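Local coordinates for protein tryptophan halogenase (Shewanella frigidimarina, PDB 2PYX) that probably acts as a flavin-dependent halogenase with monooxygenase-type chemistry, binding FAD and a tryptophan substrate, at residues T46-P51 with E210-K215; A18-A23 with E183-K188; A27-V32 with T374-L379; A354-I357 with S363-A366. One frame throughout, in Å; residues are numbered along the deposited sequence.

Interaction 1: T46-P51 with E210-K215; sequences TLIESP and EKLITK
Ile-48 and Thr-214 mark the nearest approach of two strands from different sheets, with their CA atoms 9.1 Å apart. At that separation the backbones exchange no hydrogen bonds, and the contact is made by side chains alone. Residues 46-49 end a strand of the parallel part of the Rossmann-type sheet, paired with strand 9-13 on one side and 192-195 on the other; residues 210-214 form the middle strand of a separate small antiparallel sheet, and a classic beta bulge at Glu-210 and Lys-211 faces Ile-202.

Ile-48 does most of the touching through the end of its longer branch. With CG1 anti to the carbonyl carbon (chi1 -58°) and the chain extended beyond it, CD1 reaches Leu-212 CD1 at 3.8 Å, the two side chains running past each other in opposite directions. The same Ile-48 CD1 lies 4.3 Å from the methyl CG2 of Thr-214. The hydroxyl of Thr-214 is engaged separately, with Gly-218 O and Asn-217 N in the turn that follows.

Leu-212 also packs on Val-13 and lies near Val-198, a predicted FAD-binding residue. The contact therefore rests on dispersion between buried methyl groups, without directional bonds to fix its register.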
loop_
_atom_site.group_PDB
_atom_site.type_symbol
_atom_site.label_atom_id
_atom_site.label_comp_id
_atom_site.label_asym_id
_atom_site.label_seq_id
_atom_site.Cartn_x
_atom_site.Cartn_y
_atom_site.Cartn_z
ATOM N N THR A 46 -20.903 15.013 -0.317
ATOM C CA THR A 46 -20.389 16.075 0.526
ATOM C C THR A 46 -19.270 15.512 1.400
ATOM O O THR A 46 -19.433 14.461 2.031
ATOM C CB THR A 46 -21.510 16.649 1.420
ATOM O OG1 THR A 46 -22.584 17.158 0.606
ATOM C CG2 THR A 46 -20.976 17.758 2.357
ATOM N N LEU A 47 -18.164 16.235 1.474
ATOM C CA LEU A 47 -17.040 15.897 2.299
ATOM C C LEU A 47 -16.890 16.950 3.381
ATOM O O LEU A 47 -16.725 18.135 3.055
ATOM C CB LEU A 47 -15.753 15.719 1.475
ATOM C CG LEU A 47 -14.540 15.121 2.230
ATOM C CD1 LEU A 47 -13.634 14.378 1.274
ATOM C CD2 LEU A 47 -13.733 16.192 2.922
ATOM N N ILE A 48 -16.951 16.527 4.642
ATOM C CA ILE A 48 -16.793 17.420 5.804
ATOM C C ILE A 48 -15.397 17.160 6.344
ATOM O O ILE A 48 -15.087 16.053 6.808
ATOM C CB ILE A 48 -17.836 17.153 6.905
ATOM C CG1 ILE A 48 -19.255 17.299 6.360
ATOM C CG2 ILE A 48 -17.576 18.125 8.089
ATOM C CD1 ILE A 48 -20.347 16.792 7.282
ATOM N N GLU A 49 -14.571 18.201 6.301
ATOM C CA GLU A 49 -13.170 18.157 6.708
ATOM C C GLU A 49 -12.968 19.040 7.948
ATOM O O GLU A 49 -13.433 20.176 7.967
ATOM C CB GLU A 49 -12.309 18.647 5.532
ATOM C CG GLU A 49 -10.853 18.506 5.774
ATOM C CD GLU A 49 -9.982 18.786 4.585
ATOM O OE1 GLU A 49 -10.482 19.240 3.546
ATOM O OE2 GLU A 49 -8.762 18.543 4.714
ATOM N N SER A 50 -12.250 18.516 8.936
ATOM C CA SER A 50 -11.905 19.283 10.134
ATOM C C SER A 50 -11.072 20.496 9.748
ATOM O O SER A 50 -10.181 20.389 8.904
ATOM C CB SER A 50 -11.082 18.427 11.095
ATOM O OG SER A 50 -10.737 19.179 12.242
ATOM N N PRO A 51 -11.347 21.661 10.357
ATOM C CA PRO A 51 -10.459 22.797 10.123
ATOM C C PRO A 51 -9.119 22.701 10.890
ATOM O O PRO A 51 -8.247 23.538 10.693
ATOM C CB PRO A 51 -11.288 23.985 10.616
ATOM C CG PRO A 51 -12.113 23.417 11.689
ATOM C CD PRO A 51 -12.466 22.021 11.247
ATOM N N GLU A 210 -28.431 9.148 10.566
ATOM C CA GLU A 210 -29.401 9.908 9.773
ATOM C C GLU A 210 -28.836 11.256 9.352
ATOM O O GLU A 210 -29.020 11.717 8.231
ATOM C CB GLU A 210 -30.640 10.132 10.637
ATOM C CG GLU A 210 -31.663 11.025 10.048
ATOM C CD GLU A 210 -32.823 11.143 10.986
ATOM O OE1 GLU A 210 -33.683 10.244 10.933
ATOM O OE2 GLU A 210 -32.816 12.084 11.815
ATOM N N LYS A 211 -28.148 11.914 10.253
ATOM C CA LYS A 211 -27.649 13.229 9.975
ATOM C C LYS A 211 -26.568 13.613 10.949
ATOM O O LYS A 211 -26.409 12.994 12.009
ATOM C CB LYS A 211 -28.788 14.269 9.958
ATOM C CG LYS A 211 -29.433 14.494 11.294
ATOM C CD LYS A 211 -30.659 15.377 11.148
ATOM C CE LYS A 211 -31.411 15.536 12.463
ATOM N NZ LYS A 211 -32.720 16.248 12.211
ATOM N N LEU A 212 -25.777 14.598 10.543
ATOM C CA LEU A 212 -24.741 15.162 11.372
ATOM C C LEU A 212 -25.110 16.591 11.676
ATOM O O LEU A 212 -25.577 17.299 10.803
ATOM C CB LEU A 212 -23.390 15.135 10.677
ATOM C CG LEU A 212 -22.973 13.771 10.162
ATOM C CD1 LEU A 212 -21.630 13.922 9.474
ATOM C CD2 LEU A 212 -22.873 12.762 11.300
ATOM N N ILE A 213 -24.929 16.992 12.933
ATOM C CA ILE A 213 -25.128 18.372 13.288
ATOM C C ILE A 213 -23.743 18.962 13.405
ATOM O O ILE A 213 -22.931 18.519 14.229
ATOM C CB ILE A 213 -25.959 18.545 14.574
ATOM C CG1 ILE A 213 -27.177 17.629 14.542
ATOM C CG2 ILE A 213 -26.379 19.974 14.643
ATOM C CD1 ILE A 213 -28.207 17.911 15.596
ATOM N N THR A 214 -23.443 19.882 12.495
ATOM C CA THR A 214 -22.149 20.530 12.442
ATOM C C THR A 214 -22.112 21.701 13.403
ATOM O O THR A 214 -23.159 22.152 13.888
ATOM C CB THR A 214 -21.728 21.010 11.019
ATOM O OG1 THR A 214 -22.571 22.080 10.558
ATOM C CG2 THR A 214 -21.772 19.827 10.026
ATOM N N LYS A 215 -20.900 22.158 13.697
ATOM C CA LYS A 215 -20.728 23.260 14.640
ATOM C C LYS A 215 -21.240 24.598 14.072
ATOM O O LYS A 215 -21.849 25.392 14.810
ATOM C CB LYS A 215 -19.265 23.366 15.048
ATOM C CG LYS A 215 -19.022 24.369 16.153
ATOM C CD LYS A 215 -17.690 24.145 16.822
ATOM C CE LYS A 215 -17.563 25.056 18.032
ATOM N NZ LYS A 215 -16.260 24.877 18.750
#

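Interaction 2: A18-A23 with E183-K188; sequences AGWITA and EHCTQK
The contact joins the first helix of the Rossmann-type nucleotide-binding unit to helix 174-187, with Trp-20 of the one meeting Cys-185 and Thr-186 of the other. Gly-19 is the last glycine of a GxGxxG pattern that suits the predicted FAD site, to which Ala-18 is also assigned. The two axes approach to 9.9 Å and cross at 45°.

Trp-20 spans this gap. Its CG lies anti to the carbonyl carbon (chi1 -67°), and the benzo end of the indole swings over to the second helix. There Trp-20 CZ3 meets Cys-185 CB at 3.7 Å, and Trp-20 CH2 meets Thr-186 CG2 at an equal 3.7 Å; both carbons come at the ring obliquely. The sulfur stands at the ring's edge, Cys-185 SG being 5.3 Å from the centroid of the six-membered ring of Trp-20, and the same Cys-185 SG lies 4.4 Å from Ala-23 CB.

Thr-186 turns its methyl to the indole while OG1 bonds to Thr-182 O and accepts from Gln-187 NE2 at 2.9 Å. Beyond the contact, Trp-20 packs on Leu-47 and forms an edge-to-face pair with His-193. Replacing Trp-20 by an alanine would probably open a gap between the helices and deprive the Cys-185 and Thr-186 side chains of their aromatic partner.

No hydrogen bond crosses the interface, which depends on the shape and polarisability of the indole and the sulfur, while the polar threonine oxygen is satisfied within its own helix.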
loop_
_atom_site.group_PDB
_atom_site.type_symbol
_atom_site.label_atom_id
_atom_site.label_comp_id
_atom_site.label_asym_id
_atom_site.label_seq_id
_atom_site.Cartn_x
_atom_site.Cartn_y
_atom_site.Cartn_z
ATOM N N ALA A 18 -7.727 9.391 2.250
ATOM C CA ALA A 18 -8.863 8.470 2.393
ATOM C C ALA A 18 -10.159 9.102 1.899
ATOM O O ALA A 18 -10.896 8.549 1.076
ATOM C CB ALA A 18 -8.984 8.007 3.837
ATOM N N GLY A 19 -10.417 10.325 2.350
ATOM C CA GLY A 19 -11.643 10.988 1.996
ATOM C C GLY A 19 -11.711 11.411 0.560
ATOM O O GLY A 19 -12.731 11.182 -0.120
ATOM N N TRP A 20 -10.611 11.996 0.068
ATOM C CA TRP A 20 -10.634 12.500 -1.307
ATOM C C TRP A 20 -10.521 11.419 -2.373
ATOM O O TRP A 20 -11.126 11.527 -3.434
ATOM C CB TRP A 20 -9.616 13.601 -1.529
ATOM C CG TRP A 20 -9.971 14.828 -0.758
ATOM C CD1 TRP A 20 -9.361 15.298 0.384
ATOM C CD2 TRP A 20 -11.047 15.706 -1.029
ATOM N NE1 TRP A 20 -9.991 16.440 0.818
ATOM C CE2 TRP A 20 -11.028 16.710 -0.030
ATOM C CE3 TRP A 20 -12.040 15.757 -2.013
ATOM C CZ2 TRP A 20 -11.968 17.737 0.006
ATOM C CZ3 TRP A 20 -12.937 16.789 -1.988
ATOM C CH2 TRP A 20 -12.897 17.766 -0.968
ATOM N N ILE A 21 -9.795 10.342 -2.091
ATOM C CA ILE A 21 -9.821 9.244 -3.067
ATOM C C ILE A 21 -11.234 8.669 -3.152
ATOM O O ILE A 21 -11.727 8.344 -4.240
ATOM C CB ILE A 21 -8.786 8.161 -2.733
ATOM C CG1 ILE A 21 -7.381 8.674 -3.084
ATOM C CG2 ILE A 21 -9.084 6.837 -3.478
ATOM C CD1 ILE A 21 -6.253 7.802 -2.533
ATOM N N THR A 22 -11.884 8.537 -1.995
ATOM C CA THR A 22 -13.253 8.035 -1.975
ATOM C C THR A 22 -14.166 8.953 -2.790
ATOM O O THR A 22 -14.960 8.512 -3.596
ATOM C CB THR A 22 -13.780 7.866 -0.531
ATOM O OG1 THR A 22 -12.912 6.965 0.180
ATOM C CG2 THR A 22 -15.197 7.326 -0.522
ATOM N N ALA A 23 -14.112 10.254 -2.510
ATOM C CA ALA A 23 -14.960 11.206 -3.222
ATOM C C ALA A 23 -14.764 11.113 -4.726
ATOM O O ALA A 23 -15.717 11.072 -5.497
ATOM C CB ALA A 23 -14.658 12.612 -2.741
ATOM N N GLU A 183 -8.810 19.901 -5.020
ATOM C CA GLU A 183 -9.009 20.797 -6.171
ATOM C C GLU A 183 -9.754 20.090 -7.296
ATOM O O GLU A 183 -10.750 20.583 -7.794
ATOM C CB GLU A 183 -7.653 21.335 -6.677
ATOM C CG GLU A 183 -6.941 22.199 -5.662
ATOM C CD GLU A 183 -5.422 22.342 -5.844
ATOM O OE1 GLU A 183 -4.803 21.690 -6.740
ATOM O OE2 GLU A 183 -4.841 23.110 -5.022
ATOM N N HIS A 184 -9.293 18.907 -7.673
ATOM C CA HIS A 184 -9.940 18.197 -8.747
ATOM C C HIS A 184 -11.376 17.826 -8.408
ATOM O O HIS A 184 -12.293 18.009 -9.212
ATOM C CB HIS A 184 -9.140 16.967 -9.056
ATOM C CG HIS A 184 -9.695 16.160 -10.175
ATOM N ND1 HIS A 184 -9.434 16.446 -11.502
ATOM C CD2 HIS A 184 -10.493 15.067 -10.169
ATOM C CE1 HIS A 184 -10.048 15.554 -12.261
ATOM N NE2 HIS A 184 -10.703 14.710 -11.479
ATOM N N CYS A 185 -11.594 17.290 -7.216
ATOM C CA CYS A 185 -12.925 16.789 -6.890
ATOM C C CYS A 185 -13.977 17.875 -6.757
ATOM O O CYS A 185 -15.127 17.699 -7.129
ATOM C CB CYS A 185 -12.920 15.999 -5.594
ATOM S SG CYS A 185 -12.067 14.384 -5.760
ATOM N N THR A 186 -13.572 19.018 -6.192
ATOM C CA THR A 186 -14.505 20.118 -5.988
ATOM C C THR A 186 -14.730 20.929 -7.258
ATOM O O THR A 186 -15.864 21.360 -7.534
ATOM C CB THR A 186 -14.074 21.046 -4.831
ATOM O OG1 THR A 186 -12.823 21.641 -5.128
ATOM C CG2 THR A 186 -13.963 20.273 -3.529
ATOM N N GLN A 187 -13.670 21.105 -8.049
ATOM C CA GLN A 187 -13.764 21.987 -9.239
ATOM C C GLN A 187 -14.160 21.276 -10.527
ATOM O O GLN A 187 -14.726 21.889 -11.426
ATOM C CB GLN A 187 -12.466 22.766 -9.446
ATOM C CG GLN A 187 -12.020 23.575 -8.185
ATOM C CD GLN A 187 -13.137 24.465 -7.595
ATOM O OE1 GLN A 187 -13.572 25.431 -8.240
ATOM N NE2 GLN A 187 -13.624 24.126 -6.385
ATOM N N LYS A 188 -13.917 19.970 -10.594
ATOM C CA LYS A 188 -14.236 19.216 -11.777
ATOM C C LYS A 188 -15.258 18.099 -11.552
ATOM O O LYS A 188 -16.008 17.771 -12.482
ATOM C CB LYS A 188 -12.963 18.658 -12.366
ATOM C CG LYS A 188 -11.942 19.739 -12.816
ATOM C CD LYS A 188 -10.712 19.058 -13.379
ATOM C CE LYS A 188 -9.708 19.998 -14.045
ATOM N NZ LYS A 188 -8.566 19.207 -14.701
#

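Interaction 3: A27-V32 with T374-L379; sequences AAEHNV and TLAQQL
His-30 NE2 donates to the backbone oxygen Ala-376 O at 2.8 Å, the one direct hydrogen bond between residues 27-32 and 374-379. The donor lies in the carbonyl plane on a lone pair, but the N-H...O angle of 148° is bent and the oxygen sits 20° out of the imidazole plane. Leu-379 covers one face of that ring, with Leu-379 CD2 4.0 Å from the His-30 centroid in a CH-pi contact. Over the opposite face lies the CG of Glu-29.

Glu-29 adds a second grip on the same carbonyl. Glu-29 CB packs on Ala-376 CB at 4.0 Å; beyond it CG lies anti to the backbone N (chi1 176°) and the chain bends at chi2, which carries the carboxylate to a water. This water donates to Glu-29 OE2 at 2.9 Å and to Ala-376 O at 3.1 Å.

The far side of the imidazole is held too, since ND1 of His-30 is hydrogen-bonded to Lys-42 NZ. A leucine in place of His-30 is likely to cost Ala-376 O its direct donor and leave Lys-42 without this acceptor.

Further out, the contact ties the C-terminal end of helix 16-31 to that of helix 363-377. Leu-375 and Ala-376 pack on Leu-26, Leu-375 continues to strand 224-227, and Thr-374 and Gln-378 meet helix 383-413.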
loop_
_atom_site.group_PDB
_atom_site.type_symbol
_atom_site.label_atom_id
_atom_site.label_comp_id
_atom_site.label_asym_id
_atom_site.label_seq_id
_atom_site.Cartn_x
_atom_site.Cartn_y
_atom_site.Cartn_z
ATOM N N ALA A 27 -17.553 9.829 -7.460
ATOM C CA ALA A 27 -18.065 10.802 -8.424
ATOM C C ALA A 27 -17.751 10.354 -9.837
ATOM O O ALA A 27 -18.595 10.431 -10.725
ATOM C CB ALA A 27 -17.457 12.185 -8.161
ATOM N N ALA A 28 -16.531 9.880 -10.063
ATOM C CA ALA A 28 -16.139 9.487 -11.410
ATOM C C ALA A 28 -16.985 8.299 -11.900
ATOM O O ALA A 28 -17.396 8.232 -13.080
ATOM C CB ALA A 28 -14.654 9.169 -11.478
ATOM N N GLU A 29 -17.243 7.339 -11.019
ATOM C CA GLU A 29 -17.980 6.135 -11.410
ATOM C C GLU A 29 -19.449 6.422 -11.708
ATOM O O GLU A 29 -19.988 5.831 -12.633
ATOM C CB GLU A 29 -17.844 5.026 -10.353
ATOM C CG GLU A 29 -18.638 3.782 -10.607
ATOM C CD GLU A 29 -18.195 2.995 -11.823
ATOM O OE1 GLU A 29 -17.203 3.344 -12.500
ATOM O OE2 GLU A 29 -18.877 1.996 -12.124
ATOM N N HIS A 30 -20.076 7.306 -10.926
ATOM C CA HIS A 30 -21.534 7.489 -11.034
ATOM C C HIS A 30 -22.008 8.769 -11.712
ATOM O O HIS A 30 -23.107 8.796 -12.262
ATOM C CB HIS A 30 -22.166 7.385 -9.647
ATOM C CG HIS A 30 -22.066 5.997 -9.102
ATOM N ND1 HIS A 30 -22.913 4.987 -9.496
ATOM C CD2 HIS A 30 -21.133 5.431 -8.304
ATOM C CE1 HIS A 30 -22.531 3.861 -8.917
ATOM N NE2 HIS A 30 -21.436 4.093 -8.212
ATOM N N ASN A 31 -21.172 9.795 -11.679
ATOM C CA ASN A 31 -21.567 11.153 -12.081
ATOM C C ASN A 31 -20.922 11.693 -13.357
ATOM O O ASN A 31 -21.296 12.775 -13.793
ATOM C CB ASN A 31 -21.298 12.109 -10.924
ATOM C CG ASN A 31 -22.205 11.859 -9.728
ATOM O OD1 ASN A 31 -23.085 10.978 -9.765
ATOM N ND2 ASN A 31 -22.032 12.665 -8.668
ATOM N N VAL A 32 -19.987 10.944 -13.948
ATOM C CA VAL A 32 -19.154 11.408 -15.085
ATOM C C VAL A 32 -19.191 10.379 -16.222
ATOM O O VAL A 32 -19.169 9.164 -15.987
ATOM C CB VAL A 32 -17.701 11.587 -14.645
ATOM C CG1 VAL A 32 -16.822 11.966 -15.815
ATOM C CG2 VAL A 32 -17.613 12.599 -13.563
ATOM N N THR A 374 -14.479 -0.567 -4.363
ATOM C CA THR A 374 -15.492 -1.575 -4.112
ATOM C C THR A 374 -16.820 -0.927 -3.838
ATOM O O THR A 374 -17.837 -1.350 -4.381
ATOM C CB THR A 374 -15.053 -2.473 -2.939
ATOM O OG1 THR A 374 -13.862 -3.152 -3.359
ATOM C CG2 THR A 374 -16.092 -3.479 -2.613
ATOM N N LEU A 375 -16.839 0.101 -3.005
ATOM C CA LEU A 375 -18.102 0.794 -2.736
ATOM C C LEU A 375 -18.654 1.403 -4.016
ATOM O O LEU A 375 -19.852 1.307 -4.287
ATOM C CB LEU A 375 -17.868 1.885 -1.695
ATOM C CG LEU A 375 -19.072 2.774 -1.435
ATOM C CD1 LEU A 375 -20.250 1.941 -0.877
ATOM C CD2 LEU A 375 -18.696 3.891 -0.498
ATOM N N ALA A 376 -17.804 2.024 -4.822
ATOM C CA ALA A 376 -18.261 2.613 -6.062
ATOM C C ALA A 376 -18.842 1.558 -7.010
ATOM O O ALA A 376 -19.844 1.811 -7.709
ATOM C CB ALA A 376 -17.117 3.360 -6.735
ATOM N N GLN A 377 -18.244 0.364 -7.037
ATOM C CA GLN A 377 -18.735 -0.720 -7.890
ATOM C C GLN A 377 -19.963 -1.442 -7.349
ATOM O O GLN A 377 -20.688 -2.088 -8.104
ATOM C CB GLN A 377 -17.633 -1.723 -8.138
ATOM C CG GLN A 377 -16.449 -1.124 -8.847
ATOM C CD GLN A 377 -15.383 -2.101 -9.160
ATOM O OE1 GLN A 377 -15.442 -2.790 -10.179
ATOM N NE2 GLN A 377 -14.358 -2.127 -8.341
ATOM N N GLN A 378 -20.194 -1.318 -6.054
ATOM C CA GLN A 378 -21.299 -1.996 -5.394
ATOM C C GLN A 378 -22.184 -1.012 -4.627
ATOM O O GLN A 378 -22.641 -1.302 -3.538
ATOM C CB GLN A 378 -20.758 -3.044 -4.432
ATOM C CG GLN A 378 -19.990 -4.117 -5.152
ATOM C CD GLN A 378 -19.859 -5.401 -4.365
ATOM O OE1 GLN A 378 -20.842 -5.938 -3.891
ATOM N NE2 GLN A 378 -18.649 -5.870 -4.200
ATOM N N LEU A 379 -22.458 0.147 -5.213
ATOM C CA LEU A 379 -23.283 1.128 -4.547
ATOM C C LEU A 379 -24.641 0.490 -4.271
ATOM O O LEU A 379 -25.303 -0.008 -5.172
ATOM C CB LEU A 379 -23.441 2.346 -5.454
ATOM C CG LEU A 379 -24.408 3.422 -4.949
ATOM C CD1 LEU A 379 -23.790 4.195 -3.843
ATOM C CD2 LEU A 379 -24.855 4.336 -6.073
HETATM O O HOH W 1 -20.916 0.823 -10.403
#

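Interaction 4: A354-I357 with S363-A366; sequences AGFI and SALA
Phe-356 and Ala-364 meet with the methyl placed at the edge of the aromatic ring: Ala-364 CB lies near the ring plane, 4.5 Å from Phe-356 CE1. The phenyl group therefore presents its rim, and neither face, to the helix. Its first torsion sets CG anti to the backbone N (chi1 -176°), which brings the ring end nearer to residues 363-366 than the base of the side chain. The backbones stand well apart at this point, with 7.0 Å between the CA atoms of Phe-356 and Ala-364.

Next to this pair, Ile-357 directs its longer branch at Ser-363. CG1 occupies the position between the backbone N and the carbonyl carbon (chi1 49°), and the extended chain beyond it carries CD1 to 3.9 Å from Ser-363 OG. Ile-357 CG1 is almost as close to that oxygen, at 4.0 Å, so the hydroxyl rests alongside the end of the branch in a van der Waals contact.

The pairs link strand 355-356, an outer strand of a small antiparallel sheet, to the beginning of helix 363-377. Ile-357 is further enclosed by Trp-401, Ile-404, Ile-405 and Leu-408 of helix 383-413, while Ala-364 also touches Glu-60. The connection between the segments is short and includes Glu-361, predicted to bind L-tryptophan; the side chain of Ser-363 is about 6 Å from that of Glu-361.

With no hydrogen bond across it and only 94 Å² buried, this is a light, mainly apolar contact beside the predicted substrate site, resting on van der Waals packing of a ring edge on a methyl and of an isoleucine branch on a hydroxyl.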
loop_
_atom_site.group_PDB
_atom_site.type_symbol
_atom_site.label_atom_id
_atom_site.label_comp_id
_atom_site.label_asym_id
_atom_site.label_seq_id
_atom_site.Cartn_x
_atom_site.Cartn_y
_atom_site.Cartn_z
ATOM N N ALA A 354 -10.588 2.348 9.533
ATOM C CA ALA A 354 -10.818 0.897 9.481
ATOM C C ALA A 354 -9.714 0.033 10.103
ATOM O O ALA A 354 -9.980 -0.968 10.736
ATOM C CB ALA A 354 -11.040 0.456 8.070
ATOM N N GLY A 355 -8.473 0.409 9.875
ATOM C CA GLY A 355 -7.368 -0.299 10.470
ATOM C C GLY A 355 -6.070 0.283 10.023
ATOM O O GLY A 355 -6.009 1.108 9.121
ATOM N N PHE A 356 -5.006 -0.161 10.673
ATOM C CA PHE A 356 -3.694 0.331 10.347
ATOM C C PHE A 356 -2.655 -0.533 11.003
ATOM O O PHE A 356 -2.757 -0.848 12.202
ATOM C CB PHE A 356 -3.519 1.754 10.831
ATOM C CG PHE A 356 -2.203 2.359 10.431
ATOM C CD1 PHE A 356 -1.976 2.732 9.123
ATOM C CD2 PHE A 356 -1.181 2.477 11.347
ATOM C CE1 PHE A 356 -0.747 3.267 8.738
ATOM C CE2 PHE A 356 0.052 3.011 10.976
ATOM C CZ PHE A 356 0.268 3.386 9.675
ATOM N N ILE A 357 -1.594 -0.795 10.256
ATOM C CA ILE A 357 -0.430 -1.490 10.775
ATOM C C ILE A 357 0.807 -0.779 10.225
ATOM O O ILE A 357 0.690 0.123 9.389
ATOM C CB ILE A 357 -0.434 -2.958 10.327
ATOM C CG1 ILE A 357 -0.696 -2.998 8.788
ATOM C CG2 ILE A 357 -1.550 -3.739 11.080
ATOM C CD1 ILE A 357 -0.386 -4.211 8.179
ATOM N N SER A 363 0.409 -1.155 2.695
ATOM C CA SER A 363 -0.982 -1.555 2.575
ATOM C C SER A 363 -1.946 -0.403 2.678
ATOM O O SER A 363 -3.094 -0.522 2.260
ATOM C CB SER A 363 -1.341 -2.644 3.597
ATOM O OG SER A 363 -1.224 -2.180 4.920
ATOM N N ALA A 364 -1.506 0.740 3.180
ATOM C CA ALA A 364 -2.479 1.782 3.579
ATOM C C ALA A 364 -3.255 2.375 2.400
ATOM O O ALA A 364 -4.502 2.383 2.414
ATOM C CB ALA A 364 -1.824 2.864 4.391
ATOM N N LEU A 365 -2.544 2.918 1.405
ATOM C CA LEU A 365 -3.282 3.476 0.239
ATOM C C LEU A 365 -3.978 2.370 -0.572
ATOM O O LEU A 365 -5.062 2.577 -1.119
ATOM C CB LEU A 365 -2.369 4.315 -0.642
ATOM C CG LEU A 365 -2.086 5.707 -0.077
ATOM C CD1 LEU A 365 -0.937 6.367 -0.848
ATOM C CD2 LEU A 365 -3.333 6.570 -0.136
ATOM N N ALA A 366 -3.368 1.192 -0.655
ATOM C CA ALA A 366 -4.007 0.051 -1.358
ATOM C C ALA A 366 -5.371 -0.276 -0.769
ATOM O O ALA A 366 -6.318 -0.578 -1.505
ATOM C CB ALA A 366 -3.108 -1.162 -1.254
#

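How the interactions relate
Helix 16-31 connects interactions 2 and 3, whose centres lie 13 Å apart, and helix 363-377 runs from interaction 4 to interaction 3. Interactions 1 and 2 touch directly: Leu-47 CD1 packs 3.7 Å from Trp-20 CD2, where strand 44-49 packs against helix 16-31. A lighter touch joins interactions 2 and 4, Ile-21 CD1 being 4.0 Å from Leu-365 CD2. Interactions 1 and 4 stay separate, with about 13 Å between nearest atoms. Of the four, 1 and 2 adjoin or include predicted FAD-binding residues, interaction 4 borders the predicted tryptophan-binding Glu-361, and interaction 3 lies away from these sites, at the other end of both shared helices.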